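Local coordinates for protein homocitrate synthase (Sulfolobus acidocaldarius, PDB 6KTQ) that catalyses the aldol-type condensation of 2-oxoglutarate with acetyl-CoA to homocitrate, the first step of lysine biosynthesis through alpha-aminoadipate, at residues Gly129-His134 / Ala168-Arg173; Asp192-Ala197 / Ile222-His227; His229-Met234 / Glu259-Ala264. All coordinates share one frame; numbering follows the deposited sequence.

In the fold
The three contacts follow one another along the chain, and none nests in or crosses another. Contact 1 closes first: it joins the end of strand 123-129 and the start of helix 132-138 to the end of strand 163-169. Contact 2 pairs strands 193-198 and 223-228, the next strands of the same sheet. Contact 3 brings the loop after strand 223-228 against the loop after strand 249-252. Contacts 1 and 2 touch where A168 lies beside S195 and A197, with probable backbone hydrogen bonds. Contacts 2 and 3 meet where I263 packs on H227. Together they tie consecutive parts of the TIM-barrel catalytic domain around 2-oxoglutarate and the zinc ion.

Contact 1 of 3, residues Gly129-His134 / Ala168-Arg173; sequences GISDTH and AEDATR. With AKG (2-oxoglutaric acid), chain D; COA (coenzyme A), chain E.
I130 N donates to E169 O at 3.0 Å, and the donor lies in the carbonyl plane. The same carbonyl lies near G129 CA, so two neighbouring residues meet one oxygen. I130 reaches the other segment with its CG1 branch. CG1 sits between the backbone N and the carbonyl carbon (chi1 50°). This lays CG1 against A168 CB at 3.8 Å and brings CD1 up to A171. Residues Y178 and V182 of helix 176-189 also touch I130.

The segments join the C-terminal ends of two adjacent parallel strands of the TIM barrel, where G129 pairs with E169. In this fold the active site lies at that end of the barrel. E169 accordingly belongs to the pockets of both 2-oxoglutarate and coenzyme A. Its extended side chain passes the substrate, with CG 3.1 Å from AKG O2. Its OE2 forms a salt bridge with K138.

Beyond the strands, D170 is the polar centre. D170 OD2 accepts from S131 OG at 2.7 Å, on the anti side but tilted 27° out of the carboxylate plane. R173 NH1 reaches the same oxygen from the opposite face of the carboxylate, while R173 NE bonds D170 OD1 at 2.8 Å through the syn lone pair of that oxygen. A water that also meets T133 OG1 donates to OD2. S131 OG in turn accepts from H134 N as the N-cap of helix 132-138. The H134 ring lies over D170 CB, a CH-pi contact of 3.8 Å from CB to the ring centroid. Its NE2 and CD2 side approaches E169 CG.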
loop_
_atom_site.group_PDB
_atom_site.type_symbol
_atom_site.label_atom_id
_atom_site.label_comp_id
_atom_site.label_asym_id
_atom_site.label_seq_id
_atom_site.Cartn_x
_atom_site.Cartn_y
_atom_site.Cartn_z
ATOM N N GLY A 129 -26.699 -8.245 12.372
ATOM C CA GLY A 129 -26.952 -7.537 11.137
ATOM C C GLY A 129 -26.941 -6.060 11.437
ATOM O O GLY A 129 -27.744 -5.603 12.227
ATOM N N ILE A 130 -26.048 -5.307 10.795
ATOM C CA ILE A 130 -25.892 -3.899 11.144
ATOM C C ILE A 130 -26.232 -2.898 10.040
ATOM O O ILE A 130 -26.025 -1.679 10.206
ATOM C CB ILE A 130 -24.531 -3.640 11.804
ATOM C CG1 ILE A 130 -23.360 -4.211 11.020
ATOM C CG2 ILE A 130 -24.502 -4.272 13.175
ATOM C CD1 ILE A 130 -23.182 -3.572 9.673
ATOM N N SER A 131 -26.828 -3.387 8.950
ATOM C CA SER A 131 -27.404 -2.508 7.965
ATOM C C SER A 131 -28.757 -2.093 8.448
ATOM O O SER A 131 -29.343 -2.761 9.302
ATOM C CB SER A 131 -27.600 -3.245 6.630
ATOM O OG SER A 131 -28.496 -4.332 6.800
ATOM N N ASP A 132 -29.284 -1.032 7.857
ATOM C CA ASP A 132 -30.599 -0.546 8.222
ATOM C C ASP A 132 -31.728 -1.535 7.910
ATOM O O ASP A 132 -32.652 -1.654 8.729
ATOM C CB ASP A 132 -30.908 0.800 7.559
ATOM C CG ASP A 132 -29.984 1.941 8.038
ATOM O OD1 ASP A 132 -29.191 1.805 8.995
ATOM O OD2 ASP A 132 -30.057 3.005 7.412
ATOM N N THR A 133 -31.697 -2.238 6.764
ATOM C CA THR A 133 -32.715 -3.255 6.519
ATOM C C THR A 133 -32.616 -4.356 7.576
ATOM O O THR A 133 -33.628 -4.815 8.069
ATOM C CB THR A 133 -32.701 -3.904 5.092
ATOM O OG1 THR A 133 -31.522 -4.713 4.917
ATOM C CG2 THR A 133 -32.785 -2.848 4.008
ATOM N N HIS A 134 -31.419 -4.790 7.938
ATOM C CA HIS A 134 -31.318 -5.845 8.946
ATOM C C HIS A 134 -31.800 -5.361 10.308
ATOM O O HIS A 134 -32.529 -6.076 10.993
ATOM C CB HIS A 134 -29.898 -6.384 9.082
ATOM C CG HIS A 134 -29.543 -7.408 8.048
ATOM N ND1 HIS A 134 -29.834 -7.247 6.707
ATOM C CD2 HIS A 134 -28.919 -8.599 8.156
ATOM C CE1 HIS A 134 -29.406 -8.296 6.032
ATOM N NE2 HIS A 134 -28.854 -9.135 6.890
ATOM N N ALA A 168 -19.990 -8.514 11.347
ATOM C CA ALA A 168 -20.867 -7.467 10.951
ATOM C C ALA A 168 -21.584 -7.913 9.686
ATOM O O ALA A 168 -21.057 -7.812 8.577
ATOM C CB ALA A 168 -20.103 -6.174 10.713
ATOM N N GLU A 169 -22.793 -8.432 9.875
ATOM C CA GLU A 169 -23.572 -8.974 8.787
ATOM C C GLU A 169 -24.180 -7.835 7.991
ATOM O O GLU A 169 -24.637 -6.823 8.565
ATOM C CB GLU A 169 -24.626 -9.938 9.359
ATOM C CG GLU A 169 -25.529 -10.580 8.350
ATOM C CD GLU A 169 -26.439 -11.642 8.961
ATOM O OE1 GLU A 169 -26.807 -12.587 8.224
ATOM O OE2 GLU A 169 -26.814 -11.521 10.159
ATOM N N ASP A 170 -24.176 -8.004 6.667
ATOM C CA ASP A 170 -24.593 -6.973 5.702
ATOM C C ASP A 170 -23.832 -5.651 5.887
ATOM O O ASP A 170 -24.358 -4.562 5.609
ATOM C CB ASP A 170 -26.091 -6.734 5.787
ATOM C CG ASP A 170 -26.684 -6.222 4.511
ATOM O OD1 ASP A 170 -26.080 -6.342 3.426
ATOM O OD2 ASP A 170 -27.791 -5.680 4.570
ATOM N N ALA A 171 -22.598 -5.775 6.333
ATOM C CA ALA A 171 -21.704 -4.623 6.495
ATOM C C ALA A 171 -21.534 -3.855 5.211
ATOM O O ALA A 171 -21.393 -2.630 5.234
ATOM C CB ALA A 171 -20.354 -5.080 6.977
ATOM N N THR A 172 -21.573 -4.551 4.075
ATOM C CA THR A 172 -21.291 -3.908 2.809
ATOM C C THR A 172 -22.463 -3.084 2.292
ATOM O O THR A 172 -22.296 -2.392 1.320
ATOM C CB THR A 172 -20.817 -4.932 1.760
ATOM O OG1 THR A 172 -21.858 -5.891 1.517
ATOM C CG2 THR A 172 -19.574 -5.663 2.282
ATOM N N ARG A 173 -23.634 -3.130 2.940
ATOM C CA ARG A 173 -24.713 -2.212 2.632
ATOM C C ARG A 173 -25.102 -1.338 3.838
ATOM O O ARG A 173 -26.098 -0.642 3.807
ATOM C CB ARG A 173 -25.931 -2.967 2.101
ATOM C CG ARG A 173 -25.661 -3.735 0.804
ATOM C CD ARG A 173 -26.928 -4.360 0.245
ATOM N NE ARG A 173 -27.491 -5.330 1.188
ATOM C CZ ARG A 173 -28.641 -5.972 1.040
ATOM N NH1 ARG A 173 -29.051 -6.814 1.988
ATOM N NH2 ARG A 173 -29.375 -5.801 -0.040
HETATM C C1 AKG D . -23.144 -13.589 6.316
HETATM O O1 AKG D . -23.041 -13.610 5.075
HETATM O O2 AKG D . -23.639 -12.589 6.885
HETATM C C2 AKG D . -22.683 -14.761 7.089
HETATM O O5 AKG D . -22.911 -15.909 6.682
HETATM C C3 AKG D . -21.879 -14.545 8.368
HETATM C C4 AKG D . -20.408 -14.467 7.948
HETATM C C5 AKG D . -19.372 -14.434 9.064
HETATM O O3 AKG D . -18.293 -13.822 8.805
HETATM O O4 AKG D . -19.618 -14.983 10.184
HETATM N N1A COA E . -28.717 -12.211 17.354
HETATM C C2A COA E . -29.853 -12.368 18.088
HETATM N N3A COA E . -31.045 -12.765 17.551
HETATM C C4A COA E . -31.167 -13.000 16.231
HETATM C C5A COA E . -29.986 -12.858 15.377
HETATM C C6A COA E . -28.727 -12.429 16.021
HETATM N N6A COA E . -27.623 -12.280 15.265
HETATM N N7A COA E . -30.375 -13.168 14.126
HETATM C C8A COA E . -31.705 -13.474 14.168
HETATM N N9A COA E . -32.162 -13.361 15.421
HETATM C C1B COA E . -33.505 -13.705 15.910
HETATM C C2B COA E . -34.657 -13.040 15.207
HETATM O O2B COA E . -34.901 -11.720 15.656
HETATM C C3B COA E . -35.757 -13.999 15.599
HETATM O O3B COA E . -36.130 -13.918 16.957
HETATM P P3B COA E . -37.671 -14.096 17.358
HETATM O O7A COA E . -37.693 -13.351 18.642
HETATM O O8A COA E . -37.817 -15.601 17.452
HETATM O O9A COA E . -38.468 -13.481 16.255
HETATM C C4B COA E . -35.118 -15.349 15.404
HETATM O O4B COA E . -33.715 -15.116 15.678
HETATM C C5B COA E . -35.606 -15.647 13.992
HETATM O O5B COA E . -35.396 -16.920 13.545
HETATM P P1A COA E . -36.240 -18.277 13.711
HETATM O O1A COA E . -35.297 -18.991 12.814
HETATM O O2A COA E . -37.706 -18.205 13.376
HETATM O O3A COA E . -36.003 -18.557 15.280
HETATM P P2A COA E . -35.951 -19.953 16.022
HETATM O O4A COA E . -37.145 -20.779 15.619
HETATM O O5A COA E . -35.642 -19.662 17.464
HETATM O O6A COA E . -34.627 -20.662 15.482
HETATM C CBP COA E . -32.266 -20.944 15.061
HETATM C CCP COA E . -33.345 -20.041 15.667
HETATM C CDP COA E . -30.875 -20.305 15.202
HETATM C CEP COA E . -32.268 -22.282 15.810
HETATM C CAP COA E . -32.654 -21.185 13.599
HETATM O OAP COA E . -32.933 -19.971 12.887
HETATM C C9P COA E . -31.573 -21.917 12.874
HETATM O O9P COA E . -31.365 -23.075 13.153
HETATM N N8P COA E . -30.900 -21.207 11.965
HETATM C C7P COA E . -29.819 -21.736 11.154
HETATM C C6P COA E . -28.517 -20.968 11.430
HETATM C C5P COA E . -28.652 -19.543 10.929
HETATM O O5P COA E . -29.776 -19.063 10.723
HETATM N N4P COA E . -27.513 -18.858 10.752
HETATM C C3P COA E . -27.557 -17.450 10.361
HETATM C C2P COA E . -26.228 -16.874 9.906
HETATM S S1P COA E . -26.517 -15.088 9.717
HETATM O O HOH W 1 -27.977 0.437 5.507
HETATM O O HOH W 2 -29.482 -3.663 3.340
#

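Contact 2 of 3, residues Asp192-Ala197 / Ile222-His227; sequences DRVSIA and IEFDIH. With AKG (2-oxoglutaric acid), chain D.
D225 OD1 is gripped by two nitrogens of R193. R193 NE donates to the syn lone pair of D225 OD1 at 2.8 Å. R193 NH2 lies 2.9 Å from D225 OD1 and meets it nearly along the C-O bond. R193 NH1 turns instead to E223 OE1, 2.7 Å away, and comes from above that carboxylate. The R193 guanidinium and E223 carboxylate planes are 85° apart. The bend of R193 at chi3 (67°) turns the guanidinium over E223 CB and completes the salt-bridge network. H251 bonds D225 OD2, and T248 bonds both E223 OE1 and R193 NH2. The carboxylates of D225 and E223 probably offset the charge of the buried arginine, while T248 and H251 help hold the network in place.

S195 lies on the same face, further along the strand. Its OG is anti to the backbone N (chi1 172°) and donates to AKG O3 at 2.7 Å. H227 lays one ring face under the substrate, with AKG C4 above the ring centre. Its NE2 binds the zinc ion with E42 and H229, and its ND1 bonds H251.

The opposite face is apolar. F224 CE1 packs at 3.9 Å from V194 CB, and its CD1 meets I196 CG1. I222 CG2 lies over one face of the F224 ring, offset toward the rim.

The backbone bonds of these parallel strands alternate from D192 O to H227 N. Helix 205-218 joins the two strands as a beta-alpha-beta crossover. Its F212 packs on I196 and F224. Strand 163-169 flanks strand 193-198, and strand 249-252 flanks strand 223-228.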
loop_
_atom_site.group_PDB
_atom_site.type_symbol
_atom_site.label_atom_id
_atom_site.label_comp_id
_atom_site.label_asym_id
_atom_site.label_seq_id
_atom_site.Cartn_x
_atom_site.Cartn_y
_atom_site.Cartn_z
ATOM N N ASP A 192 -11.315 -9.412 19.338
ATOM C CA ASP A 192 -10.033 -9.163 18.702
ATOM C C ASP A 192 -10.051 -9.288 17.179
ATOM O O ASP A 192 -9.053 -8.945 16.538
ATOM C CB ASP A 192 -8.950 -10.072 19.266
ATOM C CG ASP A 192 -9.205 -11.529 18.972
ATOM O OD1 ASP A 192 -10.340 -11.992 19.181
ATOM O OD2 ASP A 192 -8.281 -12.210 18.533
ATOM N N ARG A 193 -11.139 -9.833 16.612
ATOM C CA ARG A 193 -11.312 -9.956 15.156
ATOM C C ARG A 193 -12.702 -9.462 14.794
ATOM O O ARG A 193 -13.653 -9.599 15.582
ATOM C CB ARG A 193 -11.143 -11.421 14.677
ATOM C CG ARG A 193 -9.805 -12.094 14.954
ATOM C CD ARG A 193 -9.617 -13.328 14.065
ATOM N NE ARG A 193 -9.495 -12.834 12.704
ATOM C CZ ARG A 193 -8.369 -12.414 12.149
ATOM N NH1 ARG A 193 -7.201 -12.567 12.762
ATOM N NH2 ARG A 193 -8.409 -11.865 10.957
ATOM N N VAL A 194 -12.819 -8.842 13.624
ATOM C CA VAL A 194 -14.109 -8.473 13.074
ATOM C C VAL A 194 -14.182 -9.024 11.653
ATOM O O VAL A 194 -13.271 -8.793 10.856
ATOM C CB VAL A 194 -14.341 -6.970 13.042
ATOM C CG1 VAL A 194 -15.590 -6.630 12.255
ATOM C CG2 VAL A 194 -14.471 -6.411 14.462
ATOM N N SER A 195 -15.271 -9.726 11.338
ATOM C CA SER A 195 -15.541 -10.131 9.958
ATOM C C SER A 195 -16.472 -9.149 9.309
ATOM O O SER A 195 -17.584 -8.835 9.827
ATOM C CB SER A 195 -16.154 -11.543 9.863
ATOM O OG SER A 195 -16.571 -11.816 8.509
ATOM N N ILE A 196 -16.025 -8.664 8.157
ATOM C CA ILE A 196 -16.812 -7.768 7.319
ATOM C C ILE A 196 -17.507 -8.699 6.307
ATOM O O ILE A 196 -16.838 -9.362 5.497
ATOM C CB ILE A 196 -15.900 -6.726 6.623
ATOM C CG1 ILE A 196 -15.119 -5.882 7.656
ATOM C CG2 ILE A 196 -16.672 -5.844 5.649
ATOM C CD1 ILE A 196 -15.971 -5.048 8.593
ATOM N N ALA A 197 -18.837 -8.769 6.373
ATOM C CA ALA A 197 -19.603 -9.719 5.564
ATOM C C ALA A 197 -20.277 -9.045 4.413
ATOM O O ALA A 197 -21.113 -8.148 4.579
ATOM C CB ALA A 197 -20.632 -10.466 6.414
ATOM N N ILE A 222 -7.238 -4.405 15.968
ATOM C CA ILE A 222 -8.187 -5.452 15.482
ATOM C C ILE A 222 -7.673 -6.089 14.163
ATOM O O ILE A 222 -7.056 -5.411 13.349
ATOM C CB ILE A 222 -9.575 -4.823 15.181
ATOM C CG1 ILE A 222 -10.216 -4.228 16.439
ATOM C CG2 ILE A 222 -10.543 -5.824 14.554
ATOM C CD1 ILE A 222 -10.460 -5.231 17.553
ATOM N N GLU A 223 -7.914 -7.376 13.949
ATOM C CA GLU A 223 -7.675 -7.981 12.634
ATOM C C GLU A 223 -9.008 -8.290 11.957
ATOM O O GLU A 223 -10.011 -8.561 12.625
ATOM C CB GLU A 223 -6.831 -9.225 12.739
ATOM C CG GLU A 223 -5.347 -8.936 12.913
ATOM C CD GLU A 223 -4.497 -10.197 12.862
ATOM O OE1 GLU A 223 -4.891 -11.184 12.210
ATOM O OE2 GLU A 223 -3.405 -10.203 13.462
ATOM N N PHE A 224 -9.015 -8.223 10.635
ATOM C CA PHE A 224 -10.261 -8.233 9.901
ATOM C C PHE A 224 -10.349 -9.472 8.998
ATOM O O PHE A 224 -9.345 -9.909 8.402
ATOM C CB PHE A 224 -10.388 -6.947 9.087
ATOM C CG PHE A 224 -10.699 -5.746 9.918
ATOM C CD1 PHE A 224 -12.014 -5.398 10.183
ATOM C CD2 PHE A 224 -9.672 -4.973 10.466
ATOM C CE1 PHE A 224 -12.317 -4.301 10.981
ATOM C CE2 PHE A 224 -9.963 -3.878 11.267
ATOM C CZ PHE A 224 -11.278 -3.529 11.516
ATOM N N ASP A 225 -11.556 -10.026 8.933
ATOM C CA ASP A 225 -11.899 -11.108 7.991
ATOM C C ASP A 225 -12.761 -10.547 6.852
ATOM O O ASP A 225 -13.529 -9.594 7.035
ATOM C CB ASP A 225 -12.775 -12.220 8.631
ATOM C CG ASP A 225 -12.213 -12.842 9.891
ATOM O OD1 ASP A 225 -11.271 -12.327 10.535
ATOM O OD2 ASP A 225 -12.765 -13.919 10.263
ATOM N N ILE A 226 -12.682 -11.209 5.696
ATOM C CA ILE A 226 -13.585 -10.972 4.601
ATOM C C ILE A 226 -14.433 -12.237 4.368
ATOM O O ILE A 226 -13.916 -13.362 4.246
ATOM C CB ILE A 226 -12.838 -10.561 3.330
ATOM C CG1 ILE A 226 -13.796 -10.401 2.152
ATOM C CG2 ILE A 226 -11.779 -11.587 2.925
ATOM C CD1 ILE A 226 -14.879 -9.364 2.335
ATOM N N HIS A 227 -15.736 -12.036 4.334
ATOM C CA HIS A 227 -16.700 -13.098 4.097
ATOM C C HIS A 227 -17.510 -12.651 2.899
ATOM O O HIS A 227 -18.320 -11.741 2.995
ATOM C CB HIS A 227 -17.579 -13.302 5.338
ATOM C CG HIS A 227 -18.602 -14.376 5.174
ATOM N ND1 HIS A 227 -18.381 -15.676 5.566
ATOM C CD2 HIS A 227 -19.834 -14.356 4.611
ATOM C CE1 HIS A 227 -19.439 -16.410 5.275
ATOM N NE2 HIS A 227 -20.332 -15.632 4.696
HETATM C C1 AKG D . -23.144 -13.589 6.316
HETATM O O1 AKG D . -23.041 -13.610 5.075
HETATM O O2 AKG D . -23.639 -12.589 6.885
HETATM C C2 AKG D . -22.683 -14.761 7.089
HETATM O O5 AKG D . -22.911 -15.909 6.682
HETATM C C3 AKG D . -21.879 -14.545 8.368
HETATM C C4 AKG D . -20.408 -14.467 7.948
HETATM C C5 AKG D . -19.372 -14.434 9.064
HETATM O O3 AKG D . -18.293 -13.822 8.805
HETATM O O4 AKG D . -19.618 -14.983 10.184
#

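Contact 3 of 3, residues His229-Met234 / Glu259-Ala264; sequences HNDLGM and ERVGIA
H229 and I263 form the tight core of this contact. I263 CG2 sits over the centre of the imidazole in a CH-pi contact, 3.5 Å from the ring centroid and 9° off its normal. I263 places CG2 anti to its carbonyl carbon and CG1 between that carbon and the backbone N (chi1 68°). That leads CG1 away and leaves the methyl against the ring. E259 O lies at the ring edge, near its plane. N230 N donates to G262 O at 2.9 Å, in the carbonyl plane. H229 CA approaches the same oxygen.

The outer part, where V261 and R260 are exposed to solvent, is mostly polar. D231 and R260 meet side-on, one nitrogen to each carboxylate oxygen. R260 NE donates to the syn lone pair of D231 OD2 at 3.0 Å, and R260 NH2 reaches D231 OD1 at 3.1 Å. The two planes are nearly coplanar, 25° apart. R260 NH2 also donates to T199 O, so the pair is tied to a third loop. With an alanine here in place of the aspartate, R260 would probably lose its charge partner and be held mainly through T199 O, freer to turn. V261 CG2 rests 3.4 Å from D231 N, where the N230-D231 peptide passes.

Each loop contains a beta turn, type I from N230 to G233 and type II' from E259 to G262. The N230 side chain accepts from A235 N at the start of helix 235-244. Inside, H229 binds the zinc ion with E42 and H227 and touches 2-oxoglutarate. This histidine pair with a glutamate is the metal site of the homocitrate synthase TIM barrel, set at the C-terminal ends of the barrel strands, H227 on strand 223-228 and H229 in the loop just after it.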
loop_
_atom_site.group_PDB
_atom_site.type_symbol
_atom_site.label_atom_id
_atom_site.label_comp_id
_atom_site.label_asym_id
_atom_site.label_seq_id
_atom_site.Cartn_x
_atom_site.Cartn_y
_atom_site.Cartn_z
ATOM N N HIS A 229 -19.836 -13.407 -0.472
ATOM C CA HIS A 229 -20.745 -14.137 -1.302
ATOM C C HIS A 229 -20.596 -13.831 -2.771
ATOM O O HIS A 229 -20.132 -12.741 -3.171
ATOM C CB HIS A 229 -22.180 -13.882 -0.858
ATOM C CG HIS A 229 -22.562 -14.685 0.323
ATOM N ND1 HIS A 229 -23.216 -15.892 0.213
ATOM C CD2 HIS A 229 -22.303 -14.506 1.639
ATOM C CE1 HIS A 229 -23.372 -16.403 1.416
ATOM N NE2 HIS A 229 -22.818 -15.589 2.297
ATOM N N ASN A 230 -20.988 -14.821 -3.580
ATOM C CA ASN A 230 -20.736 -14.789 -5.022
ATOM C C ASN A 230 -21.925 -14.408 -5.880
ATOM O O ASN A 230 -21.959 -14.747 -7.052
ATOM C CB ASN A 230 -20.219 -16.170 -5.449
ATOM C CG ASN A 230 -19.381 -16.108 -6.706
ATOM O OD1 ASN A 230 -18.613 -15.157 -6.907
ATOM N ND2 ASN A 230 -19.522 -17.114 -7.563
ATOM N N ASP A 231 -22.901 -13.671 -5.338
ATOM C CA ASP A 231 -24.127 -13.372 -6.088
ATOM C C ASP A 231 -23.907 -12.686 -7.411
ATOM O O ASP A 231 -24.689 -12.892 -8.346
ATOM C CB ASP A 231 -25.116 -12.557 -5.261
ATOM C CG ASP A 231 -25.487 -13.247 -3.965
ATOM O OD1 ASP A 231 -24.568 -13.498 -3.153
ATOM O OD2 ASP A 231 -26.696 -13.543 -3.780
ATOM N N LEU A 232 -22.865 -11.853 -7.496
ATOM C CA LEU A 232 -22.518 -11.208 -8.743
ATOM C C LEU A 232 -21.221 -11.736 -9.346
ATOM O O LEU A 232 -20.609 -11.082 -10.185
ATOM C CB LEU A 232 -22.456 -9.696 -8.535
ATOM C CG LEU A 232 -23.838 -9.068 -8.317
ATOM C CD1 LEU A 232 -23.688 -7.642 -7.820
ATOM C CD2 LEU A 232 -24.716 -9.123 -9.567
ATOM N N GLY A 233 -20.791 -12.916 -8.900
ATOM C CA GLY A 233 -19.663 -13.592 -9.501
ATOM C C GLY A 233 -18.312 -13.001 -9.146
ATOM O O GLY A 233 -17.351 -13.254 -9.847
ATOM N N MET A 234 -18.220 -12.240 -8.051
ATOM C CA MET A 234 -17.000 -11.548 -7.750
ATOM C C MET A 234 -16.407 -11.860 -6.406
ATOM O O MET A 234 -15.532 -11.142 -5.962
ATOM C CB MET A 234 -17.190 -10.059 -7.972
ATOM C CG MET A 234 -17.328 -9.796 -9.471
ATOM S SD MET A 234 -16.985 -8.126 -9.957
ATOM C CE MET A 234 -18.426 -7.239 -9.371
ATOM N N GLU A 259 -25.073 -20.489 1.378
ATOM C CA GLU A 259 -26.378 -19.944 1.031
ATOM C C GLU A 259 -26.375 -19.452 -0.390
ATOM O O GLU A 259 -25.396 -18.852 -0.834
ATOM C CB GLU A 259 -26.769 -18.774 1.924
ATOM C CG GLU A 259 -27.190 -19.166 3.297
ATOM C CD GLU A 259 -28.665 -19.507 3.505
ATOM O OE1 GLU A 259 -29.582 -19.253 2.665
ATOM O OE2 GLU A 259 -28.891 -20.027 4.603
ATOM N N ARG A 260 -27.472 -19.731 -1.085
ATOM C CA ARG A 260 -27.757 -19.249 -2.411
ATOM C C ARG A 260 -26.683 -19.699 -3.413
ATOM O O ARG A 260 -26.683 -20.858 -3.806
ATOM C CB ARG A 260 -27.993 -17.719 -2.417
ATOM C CG ARG A 260 -29.104 -17.218 -1.504
ATOM C CD ARG A 260 -29.355 -15.692 -1.615
ATOM N NE ARG A 260 -28.111 -14.916 -1.575
ATOM C CZ ARG A 260 -27.367 -14.698 -0.478
ATOM N NH1 ARG A 260 -27.759 -15.125 0.716
ATOM N NH2 ARG A 260 -26.216 -14.034 -0.578
ATOM N N VAL A 261 -25.760 -18.812 -3.804
ATOM C CA VAL A 261 -24.670 -19.194 -4.724
ATOM C C VAL A 261 -23.340 -19.406 -4.050
ATOM O O VAL A 261 -22.319 -19.642 -4.707
ATOM C CB VAL A 261 -24.545 -18.183 -5.875
ATOM C CG1 VAL A 261 -25.811 -18.224 -6.707
ATOM C CG2 VAL A 261 -24.296 -16.808 -5.355
ATOM N N GLY A 262 -23.344 -19.318 -2.728
ATOM C CA GLY A 262 -22.175 -19.666 -1.936
ATOM C C GLY A 262 -21.171 -18.525 -1.783
ATOM O O GLY A 262 -21.419 -17.414 -2.266
ATOM N N ILE A 263 -20.054 -18.827 -1.115
ATOM C CA ILE A 263 -18.965 -17.869 -0.882
ATOM C C ILE A 263 -17.721 -18.230 -1.663
ATOM O O ILE A 263 -17.721 -19.182 -2.472
ATOM C CB ILE A 263 -18.649 -17.662 0.621
ATOM C CG1 ILE A 263 -18.036 -18.898 1.303
ATOM C CG2 ILE A 263 -19.909 -17.217 1.358
ATOM C CD1 ILE A 263 -17.354 -18.563 2.624
ATOM N N ALA A 264 -16.681 -17.415 -1.504
ATOM C CA ALA A 264 -15.420 -17.633 -2.213
ATOM C C ALA A 264 -14.947 -19.089 -2.114
ATOM O O ALA A 264 -14.807 -19.617 -1.025
ATOM C CB ALA A 264 -14.339 -16.705 -1.651
#